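Side-chain contacts in cyclase (Streptomyces sp. R1128, PDB 3TFZ), which probably folds, cyclises and aromatises a polyketide chain in the R1128 pathway as an aromatase/cyclase of the Bet v 1-like superfamily: residues I42-E45 and Q50-R53; L28-I33 and S67-D72; A86-H91 and G123-K128. All blocks are in the same frame, centred on the assembly; numbering follows the deposited sequence.

Interaction 1: residues I42-E45 and Q50-R53; sequences ILEE and QVVR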
ATOM      1  N   ILE A  42       7.550 -19.950  19.951  1.00 30.36           N
ATOM      2  CA  ILE A  42       8.445 -20.423  18.924  1.00 29.33           C
ATOM      3  C   ILE A  42       8.458 -21.873  19.006  1.00 32.02           C
ATOM      4  O   ILE A  42       8.831 -22.452  20.019  1.00 35.99           O
ATOM      5  CB  ILE A  42       9.870 -19.816  19.006  1.00 30.23           C
ATOM      6  CG1 ILE A  42       9.809 -18.275  18.751  1.00 30.17           C
ATOM      7  CG2 ILE A  42      10.756 -20.377  17.941  1.00 29.21           C
ATOM      8  CD1 ILE A  42      11.204 -17.541  18.824  1.00 35.03           C
ATOM      9  N   LEU A  43       8.059 -22.525  17.929  1.00 32.14           N
ATOM     10  CA  LEU A  43       8.039 -23.997  17.962  1.00 34.12           C
ATOM     11  C   LEU A  43       9.318 -24.585  17.381  1.00 35.13           C
ATOM     12  O   LEU A  43       9.756 -25.687  17.761  1.00 38.44           O
ATOM     13  CB  LEU A  43       6.789 -24.525  17.225  1.00 34.82           C
ATOM     14  CG  LEU A  43       5.328 -24.814  17.703  1.00 36.35           C
ATOM     15  CD1 LEU A  43       4.877 -24.324  19.100  1.00 30.55           C
ATOM     16  CD2 LEU A  43       4.357 -24.431  16.611  1.00 26.89           C
ATOM     17  N   GLU A  44       9.922 -23.860  16.456  1.00 34.05           N
ATOM     18  CA  GLU A  44      11.048 -24.360  15.653  1.00 36.84           C
ATOM     19  C   GLU A  44      11.743 -23.135  15.101  1.00 33.60           C
ATOM     20  O   GLU A  44      11.106 -22.165  14.736  1.00 32.19           O
ATOM     21  CB  GLU A  44      10.536 -25.342  14.583  1.00 38.23           C
ATOM     22  CG  GLU A  44      11.489 -26.372  13.905  1.00 49.95           C
ATOM     23  CD  GLU A  44      10.931 -26.800  12.450  1.00 60.81           C
ATOM     24  OE1 GLU A  44       9.697 -26.998  12.325  1.00 64.34           O
ATOM     25  OE2 GLU A  44      11.677 -26.916  11.420  1.00 63.01           O
ATOM     26  N   GLU A  45      13.052 -23.165  15.101  1.00 36.54           N
ATOM     27  CA  GLU A  45      13.904 -22.033  14.816  1.00 37.94           C
ATOM     28  C   GLU A  45      15.321 -22.485  14.418  1.00 40.30           C
ATOM     29  O   GLU A  45      15.914 -23.289  15.060  1.00 42.31           O
ATOM     30  CB  GLU A  45      14.036 -21.113  16.029  1.00 39.01           C
ATOM     31  CG  GLU A  45      13.799 -19.669  15.594  1.00 42.26           C
ATOM     32  CD  GLU A  45      14.409 -18.661  16.550  1.00 48.30           C
ATOM     33  OE1 GLU A  45      14.668 -19.048  17.762  1.00 51.68           O
ATOM     34  OE2 GLU A  45      14.647 -17.516  16.037  1.00 44.98           O
ATOM     35  N   GLN A  50      11.771 -19.469  11.159  1.00 18.69           N
ATOM     36  CA  GLN A  50      11.082 -19.598  12.428  1.00 20.69           C
ATOM     37  C   GLN A  50       9.693 -20.231  12.165  1.00 22.72           C
ATOM     38  O   GLN A  50       8.976 -19.812  11.253  1.00 20.56           O
ATOM     39  CB  GLN A  50      10.755 -18.214  13.013  1.00 19.93           C
ATOM     40  CG  GLN A  50      11.913 -17.427  13.582  1.00 22.55           C
ATOM     41  CD  GLN A  50      11.650 -15.968  13.632  1.00 21.58           C
ATOM     42  OE1 GLN A  50      10.639 -15.522  13.068  1.00 24.59           O
ATOM     43  NE2 GLN A  50      12.549 -15.182  14.309  1.00 17.58           N
ATOM     44  N   VAL A  51       9.322 -21.242  12.968  1.00 25.42           N
ATOM     45  CA  VAL A  51       7.951 -21.696  12.985  1.00 25.36           C
ATOM     46  C   VAL A  51       7.348 -21.225  14.303  1.00 26.28           C
ATOM     47  O   VAL A  51       7.883 -21.446  15.421  1.00 27.14           O
ATOM     48  CB  VAL A  51       7.793 -23.252  12.783  1.00 27.97           C
ATOM     49  CG1 VAL A  51       6.303 -23.670  12.718  1.00 25.33           C
ATOM     50  CG2 VAL A  51       8.507 -23.728  11.547  1.00 27.08           C
ATOM     51  N   VAL A  52       6.155 -20.671  14.194  1.00 25.87           N
ATOM     52  CA  VAL A  52       5.692 -19.829  15.289  1.00 25.83           C
ATOM     53  C   VAL A  52       4.196 -20.017  15.493  1.00 25.60           C
ATOM     54  O   VAL A  52       3.395 -19.918  14.573  1.00 24.44           O
ATOM     55  CB  VAL A  52       6.199 -18.285  15.090  1.00 22.53           C
ATOM     56  CG1 VAL A  52       5.120 -17.437  14.650  1.00 25.75           C
ATOM     57  CG2 VAL A  52       6.674 -17.701  16.316  1.00 24.74           C
ATOM     58  N   ARG A  53       3.840 -20.286  16.730  1.00 26.12           N
ATOM     59  CA  ARG A  53       2.453 -20.324  17.150  1.00 27.26           C
ATOM     60  C   ARG A  53       1.935 -18.948  17.687  1.00 24.56           C
ATOM     61  O   ARG A  53       2.570 -18.343  18.481  1.00 21.94           O
ATOM     62  CB  ARG A  53       2.310 -21.429  18.166  1.00 30.23           C
ATOM     63  CG  ARG A  53       1.024 -21.441  18.851  1.00 35.59           C
ATOM     64  CD  ARG A  53       0.010 -21.296  17.845  1.00 36.85           C
ATOM     65  NE  ARG A  53      -1.218 -22.032  18.176  1.00 45.95           N
ATOM     66  CZ  ARG A  53      -1.256 -23.317  18.458  1.00 46.59           C
ATOM     67  NH1 ARG A  53      -0.091 -23.947  18.587  1.00 45.76           N
ATOM     68  NH2 ARG A  53      -2.440 -23.928  18.686  1.00 51.27           N
TER

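Interaction 2: residues L28-I33 and S67-D72; sequences LGYADI and SRRDLD. With K (potassium ion), chain G.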
ATOM      1  N   LEU A  28       9.622 -12.825  18.894  1.00 24.84           N
ATOM      2  CA  LEU A  28       9.433 -12.756  20.355  1.00 28.86           C
ATOM      3  C   LEU A  28       8.870 -11.375  20.814  1.00 27.54           C
ATOM      4  O   LEU A  28       8.185 -11.317  21.804  1.00 30.97           O
ATOM      5  CB  LEU A  28      10.732 -13.018  21.089  1.00 31.07           C
ATOM      6  CG  LEU A  28      11.262 -14.309  21.764  1.00 35.80           C
ATOM      7  CD1 LEU A  28      10.363 -15.521  21.662  1.00 37.69           C
ATOM      8  CD2 LEU A  28      12.769 -14.607  21.472  1.00 34.31           C
ATOM      9  N   GLY A  29       9.205 -10.273  20.131  1.00 25.48           N
ATOM     10  CA  GLY A  29       8.585  -8.981  20.401  1.00 22.40           C
ATOM     11  C   GLY A  29       7.150  -8.782  19.884  1.00 20.72           C
ATOM     12  O   GLY A  29       6.632  -7.813  20.143  1.00 19.51           O
ATOM     13  N   TYR A  30       6.568  -9.661  19.081  1.00 21.48           N
ATOM     14  CA  TYR A  30       5.256  -9.395  18.404  1.00 22.58           C
ATOM     15  C   TYR A  30       4.040  -9.199  19.357  1.00 23.87           C
ATOM     16  O   TYR A  30       3.155  -8.453  19.005  1.00 22.77           O
ATOM     17  CB  TYR A  30       4.901 -10.477  17.374  1.00 21.54           C
ATOM     18  CG  TYR A  30       5.583 -10.318  15.964  1.00 24.60           C
ATOM     19  CD1 TYR A  30       5.041 -10.956  14.804  1.00 17.59           C
ATOM     20  CD2 TYR A  30       6.797  -9.584  15.805  1.00 18.79           C
ATOM     21  CE1 TYR A  30       5.723 -10.838  13.543  1.00 16.89           C
ATOM     22  CE2 TYR A  30       7.458  -9.505  14.543  1.00 15.53           C
ATOM     23  CZ  TYR A  30       6.915 -10.131  13.433  1.00 14.95           C
ATOM     24  OH  TYR A  30       7.523 -10.017  12.176  1.00 16.07           O
ATOM     25  N   ALA A  31       4.006  -9.880  20.529  1.00 23.62           N
ATOM     26  CA  ALA A  31       2.900  -9.752  21.449  1.00 24.49           C
ATOM     27  C   ALA A  31       2.938  -8.357  22.132  1.00 25.02           C
ATOM     28  O   ALA A  31       1.928  -7.728  22.398  1.00 24.63           O
ATOM     29  CB  ALA A  31       2.948 -10.898  22.508  1.00 25.11           C
ATOM     30  N   ASP A  32       4.116  -7.859  22.416  1.00 27.14           N
ATOM     31  CA  ASP A  32       4.284  -6.439  22.845  1.00 28.62           C
ATOM     32  C   ASP A  32       3.948  -5.369  21.811  1.00 27.41           C
ATOM     33  O   ASP A  32       3.298  -4.412  22.158  1.00 29.43           O
ATOM     34  CB  ASP A  32       5.699  -6.210  23.376  1.00 28.14           C
ATOM     35  CG  ASP A  32       5.986  -7.069  24.560  1.00 33.61           C
ATOM     36  OD1 ASP A  32       7.150  -7.562  24.646  1.00 40.02           O
ATOM     37  OD2 ASP A  32       5.031  -7.281  25.376  1.00 31.22           O
ATOM     38  N   ILE A  33       4.349  -5.580  20.568  1.00 24.66           N
ATOM     39  CA  ILE A  33       4.360  -4.591  19.463  1.00 24.26           C
ATOM     40  C   ILE A  33       3.026  -4.635  18.641  1.00 24.29           C
ATOM     41  O   ILE A  33       2.598  -3.608  18.054  1.00 24.66           O
ATOM     42  CB  ILE A  33       5.728  -4.908  18.678  1.00 24.02           C
ATOM     43  CG1 ILE A  33       6.902  -4.356  19.465  1.00 23.89           C
ATOM     44  CG2 ILE A  33       5.793  -4.826  17.054  1.00 23.40           C
ATOM     45  CD1 ILE A  33       8.169  -5.138  19.178  1.00 27.19           C
ATOM     46  N   SER A  67       2.497 -20.181  11.751  1.00 20.46           N
ATOM     47  CA  SER A  67       3.171 -19.935  10.481  1.00 22.54           C
ATOM     48  C   SER A  67       4.593 -20.272  10.438  1.00 21.74           C
ATOM     49  O   SER A  67       5.336 -20.153  11.458  1.00 21.84           O
ATOM     50  CB  SER A  67       3.089 -18.468  10.028  1.00 20.42           C
ATOM     51  OG  SER A  67       3.409 -17.747  11.145  1.00 29.07           O
ATOM     52  N   ARG A  68       4.981 -20.673   9.218  1.00 21.60           N
ATOM     53  CA  ARG A  68       6.386 -20.829   8.863  1.00 21.65           C
ATOM     54  C   ARG A  68       6.834 -19.532   8.241  1.00 19.94           C
ATOM     55  O   ARG A  68       6.277 -19.100   7.221  1.00 19.49           O
ATOM     56  CB  ARG A  68       6.639 -21.999   7.966  1.00 22.08           C
ATOM     57  CG  ARG A  68       8.164 -22.143   7.659  1.00 28.88           C
ATOM     58  CD  ARG A  68       8.482 -23.243   6.593  1.00 34.49           C
ATOM     59  NE  ARG A  68       8.622 -24.497   7.343  1.00 47.91           N
ATOM     60  CZ  ARG A  68       9.791 -24.919   7.845  1.00 52.80           C
ATOM     61  NH1 ARG A  68      10.917 -24.212   7.587  1.00 49.16           N
ATOM     62  NH2 ARG A  68       9.853 -26.057   8.558  1.00 55.74           N
ATOM     63  N   ARG A  69       7.772 -18.859   8.931  1.00 19.62           N
ATOM     64  CA  ARG A  69       8.442 -17.604   8.413  1.00 18.17           C
ATOM     65  C   ARG A  69       9.814 -17.906   7.874  1.00 19.34           C
ATOM     66  O   ARG A  69      10.651 -18.459   8.616  1.00 21.59           O
ATOM     67  CB  ARG A  69       8.566 -16.520   9.491  1.00 15.56           C
ATOM     68  CG  ARG A  69       7.137 -16.107  10.063  1.00 12.47           C
ATOM     69  CD  ARG A  69       7.211 -15.616  11.522  1.00 19.90           C
ATOM     70  NE  ARG A  69       8.403 -14.764  11.930  1.00 20.77           N
ATOM     71  CZ  ARG A  69       8.482 -13.436  11.791  1.00 19.51           C
ATOM     72  NH1 ARG A  69       7.461 -12.753  11.252  1.00 19.59           N
ATOM     73  NH2 ARG A  69       9.579 -12.789  12.203  1.00 19.72           N
ATOM     74  N   ASP A  70      10.037 -17.589   6.599  1.00 17.56           N
ATOM     75  CA  ASP A  70      11.333 -17.776   5.991  1.00 20.30           C
ATOM     76  C   ASP A  70      11.940 -16.417   5.946  1.00 20.18           C
ATOM     77  O   ASP A  70      11.427 -15.571   5.249  1.00 21.36           O
ATOM     78  CB  ASP A  70      11.200 -18.394   4.602  1.00 21.60           C
ATOM     79  CG  ASP A  70      10.747 -19.934   4.678  1.00 28.72           C
ATOM     80  OD1 ASP A  70      11.366 -20.719   5.492  1.00 33.77           O
ATOM     81  OD2 ASP A  70       9.765 -20.375   3.962  1.00 32.20           O
ATOM     82  N   LEU A  71      12.997 -16.169   6.709  1.00 19.93           N
ATOM     83  CA  LEU A  71      13.520 -14.826   6.856  1.00 20.60           C
ATOM     84  C   LEU A  71      14.756 -14.621   5.953  1.00 23.36           C
ATOM     85  O   LEU A  71      15.641 -15.457   5.935  1.00 22.86           O
ATOM     86  CB  LEU A  71      13.903 -14.540   8.338  1.00 21.50           C
ATOM     87  CG  LEU A  71      12.793 -14.374   9.452  1.00 21.24           C
ATOM     88  CD1 LEU A  71      12.370 -15.722  10.015  1.00 22.20           C
ATOM     89  CD2 LEU A  71      13.365 -13.496  10.564  1.00 22.87           C
ATOM     90  N   ASP A  72      14.807 -13.510   5.219  1.00 21.83           N
ATOM     91  CA  ASP A  72      15.872 -13.284   4.231  1.00 22.60           C
ATOM     92  C   ASP A  72      16.317 -11.839   4.387  1.00 20.97           C
ATOM     93  O   ASP A  72      15.774 -10.918   3.734  1.00 20.35           O
ATOM     94  CB  ASP A  72      15.274 -13.503   2.828  1.00 22.80           C
ATOM     95  CG  ASP A  72      16.314 -13.494   1.733  1.00 24.55           C
ATOM     96  OD1 ASP A  72      16.061 -14.109   0.690  1.00 28.50           O
ATOM     97  OD2 ASP A  72      17.368 -12.893   1.891  1.00 24.73           O
TER
HETATM   98  K     K G 170      -0.455  -7.199  22.232  1.00 37.20           K
HETATM   99  O   HOH W   1       0.672  -4.520  22.215  1.00 24.33           O

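Interaction 3: residues A86-H91 and G123-K128; sequences APIVGH and GLVAGK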
ATOM      1  N   ALA A  86      -7.120 -20.369  10.981  1.00 27.69           N
ATOM      2  CA  ALA A  86      -8.387 -20.212  11.701  1.00 27.51           C
ATOM      3  C   ALA A  86      -9.446 -20.978  10.916  1.00 25.98           C
ATOM      4  O   ALA A  86      -9.259 -21.193   9.712  1.00 24.47           O
ATOM      5  CB  ALA A  86      -8.767 -18.694  11.740  1.00 24.26           C
ATOM      6  N   PRO A  87     -10.557 -21.386  11.574  1.00 26.87           N
ATOM      7  CA  PRO A  87     -11.597 -22.264  10.874  1.00 26.72           C
ATOM      8  C   PRO A  87     -12.115 -21.822   9.476  1.00 24.57           C
ATOM      9  O   PRO A  87     -12.351 -22.670   8.656  1.00 26.87           O
ATOM     10  CB  PRO A  87     -12.758 -22.396  11.877  1.00 27.05           C
ATOM     11  CG  PRO A  87     -12.051 -22.134  13.245  1.00 30.62           C
ATOM     12  CD  PRO A  87     -10.877 -21.142  12.989  1.00 28.25           C
ATOM     13  N   ILE A  88     -12.272 -20.548   9.208  1.00 23.02           N
ATOM     14  CA  ILE A  88     -12.846 -20.109   7.944  1.00 22.46           C
ATOM     15  C   ILE A  88     -11.741 -19.983   6.882  1.00 21.07           C
ATOM     16  O   ILE A  88     -12.013 -19.681   5.720  1.00 20.00           O
ATOM     17  CB  ILE A  88     -13.635 -18.785   8.099  1.00 23.23           C
ATOM     18  CG1 ILE A  88     -12.653 -17.658   8.526  1.00 23.36           C
ATOM     19  CG2 ILE A  88     -14.850 -19.020   9.118  1.00 20.41           C
ATOM     20  CD1 ILE A  88     -12.859 -16.264   7.783  1.00 21.90           C
ATOM     21  N   VAL A  89     -10.490 -20.273   7.276  1.00 20.79           N
ATOM     22  CA  VAL A  89      -9.353 -19.971   6.357  1.00 18.72           C
ATOM     23  C   VAL A  89      -8.883 -21.231   5.773  1.00 18.59           C
ATOM     24  O   VAL A  89      -8.704 -22.225   6.511  1.00 17.55           O
ATOM     25  CB  VAL A  89      -8.150 -19.227   7.084  1.00 18.97           C
ATOM     26  CG1 VAL A  89      -6.862 -19.215   6.220  1.00 15.84           C
ATOM     27  CG2 VAL A  89      -8.556 -17.898   7.501  1.00 15.20           C
ATOM     28  N   GLY A  90      -8.693 -21.225   4.457  1.00 18.69           N
ATOM     29  CA  GLY A  90      -8.311 -22.474   3.781  1.00 18.31           C
ATOM     30  C   GLY A  90      -6.872 -22.300   3.461  1.00 22.29           C
ATOM     31  O   GLY A  90      -6.080 -23.219   3.639  1.00 24.05           O
ATOM     32  N   HIS A  91      -6.445 -21.080   3.058  1.00 22.61           N
ATOM     33  CA  HIS A  91      -5.004 -20.877   2.805  1.00 21.85           C
ATOM     34  C   HIS A  91      -4.630 -19.477   3.131  1.00 20.00           C
ATOM     35  O   HIS A  91      -5.455 -18.598   2.958  1.00 16.97           O
ATOM     36  CB  HIS A  91      -4.646 -21.269   1.359  1.00 24.36           C
ATOM     37  CG  HIS A  91      -4.756 -22.774   1.113  1.00 36.80           C
ATOM     38  ND1 HIS A  91      -5.912 -23.392   0.640  1.00 41.70           N
ATOM     39  CD2 HIS A  91      -3.846 -23.782   1.312  1.00 40.14           C
ATOM     40  CE1 HIS A  91      -5.687 -24.691   0.511  1.00 46.96           C
ATOM     41  NE2 HIS A  91      -4.447 -24.952   0.915  1.00 45.79           N
ATOM     42  N   GLY A 123     -22.495 -27.865   2.870  1.00 29.43           N
ATOM     43  CA  GLY A 123     -22.499 -26.630   2.126  1.00 29.11           C
ATOM     44  C   GLY A 123     -22.016 -25.406   2.944  1.00 27.65           C
ATOM     45  O   GLY A 123     -22.063 -24.318   2.438  1.00 27.26           O
ATOM     46  N   LEU A 124     -21.524 -25.611   4.177  1.00 26.52           N
ATOM     47  CA  LEU A 124     -21.087 -24.562   5.100  1.00 24.51           C
ATOM     48  C   LEU A 124     -19.610 -24.643   5.219  1.00 24.99           C
ATOM     49  O   LEU A 124     -18.955 -25.710   4.853  1.00 25.90           O
ATOM     50  CB  LEU A 124     -21.768 -24.680   6.505  1.00 23.45           C
ATOM     51  CG  LEU A 124     -23.292 -24.701   6.486  1.00 24.77           C
ATOM     52  CD1 LEU A 124     -24.023 -25.009   7.830  1.00 22.76           C
ATOM     53  CD2 LEU A 124     -23.849 -23.466   5.847  1.00 21.74           C
ATOM     54  N   VAL A 125     -19.039 -23.501   5.609  1.00 23.83           N
ATOM     55  CA  VAL A 125     -17.647 -23.465   5.915  1.00 23.97           C
ATOM     56  C   VAL A 125     -17.492 -23.477   7.455  1.00 26.59           C
ATOM     57  O   VAL A 125     -18.129 -22.680   8.165  1.00 28.13           O
ATOM     58  CB  VAL A 125     -16.715 -22.486   5.040  1.00 23.82           C
ATOM     59  CG1 VAL A 125     -17.390 -21.777   3.902  1.00 18.41           C
ATOM     60  CG2 VAL A 125     -15.813 -21.597   5.865  1.00 23.99           C
ATOM     61  N   ALA A 126     -16.716 -24.457   7.930  1.00 27.33           N
ATOM     62  CA  ALA A 126     -16.559 -24.827   9.343  1.00 28.77           C
ATOM     63  C   ALA A 126     -17.866 -25.119   9.955  1.00 31.22           C
ATOM     64  O   ALA A 126     -18.043 -24.677  11.076  1.00 32.60           O
ATOM     65  CB  ALA A 126     -15.970 -23.747  10.122  1.00 28.44           C
ATOM     66  N   GLY A 127     -18.775 -25.820   9.248  1.00 30.99           N
ATOM     67  CA  GLY A 127     -20.158 -25.981   9.685  1.00 31.01           C
ATOM     68  C   GLY A 127     -20.928 -24.765  10.192  1.00 32.54           C
ATOM     69  O   GLY A 127     -21.969 -24.938  10.836  1.00 36.07           O
ATOM     70  N   LYS A 128     -20.455 -23.564   9.870  1.00 30.96           N
ATOM     71  CA  LYS A 128     -21.075 -22.349  10.391  1.00 31.45           C
ATOM     72  C   LYS A 128     -21.489 -21.290   9.361  1.00 29.08           C
ATOM     73  O   LYS A 128     -22.466 -20.574   9.584  1.00 30.88           O
ATOM     74  CB  LYS A 128     -20.168 -21.709  11.448  1.00 32.93           C
ATOM     75  CG  LYS A 128     -20.909 -21.191  12.670  1.00 44.87           C
ATOM     76  CD  LYS A 128     -21.306 -19.733  12.497  1.00 52.61           C
ATOM     77  CE  LYS A 128     -21.989 -19.197  13.744  1.00 55.85           C
ATOM     78  NZ  LYS A 128     -21.610 -17.783  14.020  1.00 51.37           N
TER

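Interaction 1: residues I42-E45 and Q50-R53
Val51 makes the most intimate part of this antiparallel pairing, opposite a classic beta bulge formed by Leu43 and Glu44. Its carbonyl oxygen takes a short bond from Leu43 N (Leu43 N to Val51 O 2.7 Å) and a weak second one from Glu44 N (3.3 Å to Val51 O). In return, Val51 N reaches Glu44 O at 2.7 Å in a nearly straight bond (169° at the hydrogen). The bulge shifts the register by one residue: Ile42 faces Val52 before it, whereas Glu45 faces Gln50 after it. With CG anti to the backbone N (chi1 -160°) and the chain extended beyond, Glu44 lies obliquely over the valine, its OE1 3.6 Å from Val51 CG2.

On the other face, Glu45 and Gln50 run side by side, pointing the same way, with Glu45 CG 3.6 Å from Gln50 CG and their terminal planes 47° apart. The buried glutamine amide is held by outside partners: OE1 accepts Arg69 NE, and NE2 donates to Ala25 O. An alanine in place of Gln50 would probably leave Arg69 NE and Ala25 O without these mates and the arginine with fewer bonds holding it.

Against the bulge backbone on buried Val51 stands the solvent side, where the side chains of Leu43, Glu44 and Glu45 are exposed. Both Leu43 methyls lie 4.0 Å from Arg53 CB, and Ile42 CG1 stays 4.0 Å from Val52 CG2.

Within this chain, strand 37-46 is an outermost strand of the sheet, while strand 49-58 has strand 61-72 along its inner border, with Val52 bonded to Ser67 and Arg53 NE to Thr64.

Interaction 2: residues L28-I33 and S67-D72
The backbones carrying Tyr30, in helix 30-33, and Arg69, in strand 61-72, stay far apart, with 13.3 Å between Tyr30 CA and Arg69 CA, and two long side chains bridge the interval from opposite directions. Arg69 NH1 donates to Tyr30 OH at 2.9 Å through a bent bond, 143° at the hydrogen. The guanidinium meets the phenol at its hydroxyl end, its plane turned 83° from the ring, and Arg69 NH1 also comes within 3.5 Å of Tyr30 CE1. A bend in the arginine chain at chi3 (38°) turns this group towards the hydroxyl.

The buried polar atoms are knit together by a carbonyl of the preceding helix: Leu24 O accepts both Tyr30 OH and Arg69 NH2, while Gln50 holds the guanidinium at NE. With the hydroxyl proton given to Leu24, the tyrosine oxygen is left to receive the arginine. The bond ties helix 30-33 to the curved antiparallel sheet of a helix-grip fold, in which the sheet wraps round the long C-terminal helix and encloses a pocket. A 3-cyclohexyl-1-propylsulfonic acid molecule (CXS), probably from the crystallisation liquor, lies about 4 Å from the Arg69 side chain and is hydrogen-bonded to Ser67 OG.

One residue beyond Tyr30, Ala31 O binds a potassium ion at 2.5 Å, together with the carbonyl oxygens of Phe34, Pro35 and Thr37. A water that also coordinates the potassium ion donates to Asp32 O.

Interaction 3: residues A86-H91 and G123-K128
Pro87 offers the one ring in this contact, and it touches Ala126 by a single corner: Pro87 CB lies 3.9 Å from Ala126 CB, while Pro87 CG is already 5.3 Å from that methyl. No aromatic ring or side-chain amide meets another across the two segments, and no hydrogen bond joins them. Beside the proline, Val125 CG2 rests against the backbone side of Ile88, 3.9 Å from Ile88 CA and 4.2 Å from Ile88 CB. The isoleucine exposes this part because its CG1 sits between the backbone N and the carbonyl carbon (chi1 64°), which leads the chain end away from Val125 and onto Met137 and Leu138 of helix 131-164. Val125 touches Ala134 of the same helix, so Ile88 and Val125 both rest on it, whereas Pro87 and Ala126 lie at the exposed margin.

Each segment is shaped by its own tight turn. Val89 N bonds to Ala86 O at 2.9 Å in a type I beta turn, with Pro87 and Ile88 at its corners. Across from it, Lys128 N returns to Val125 O at 3.0 Å, and Ala126 and Gly127 both have positive phi. Pro87 O is bonded to Arg117 NE, and the chain then enters strand 89-100 by a classic beta bulge, Gly90 and His91 both facing Val115.

The result is a small apolar meeting of two turns, one leading into a sheet strand and the other preceding the long C-terminal helix of a helix-grip fold.

Interactions 1 and 2 adjoin, their centres 9 Å apart, and interaction 1 is nested along the chain within the loop that interaction 2 closes. Strands 49-58 and 61-72 are neighbours in the sheet. Gln50 OE1 reaches Arg69 NE at 2.6 Å, making the glutamine a second-shell partner that steadies the arginine bonded to Tyr30, and Ile42 CD1 packs on Leu28 CD1 at 3.6 Å. The bound CXS, which may mark the pocket, lies near both contacts, about 6 Å from the Val52 side chain. Interaction 3 reaches the same sheet, with its centre 25 Å from each of the others; its nearest atoms stay about 9 Å from interaction 1 and about 10 Å from interaction 2, without touching either.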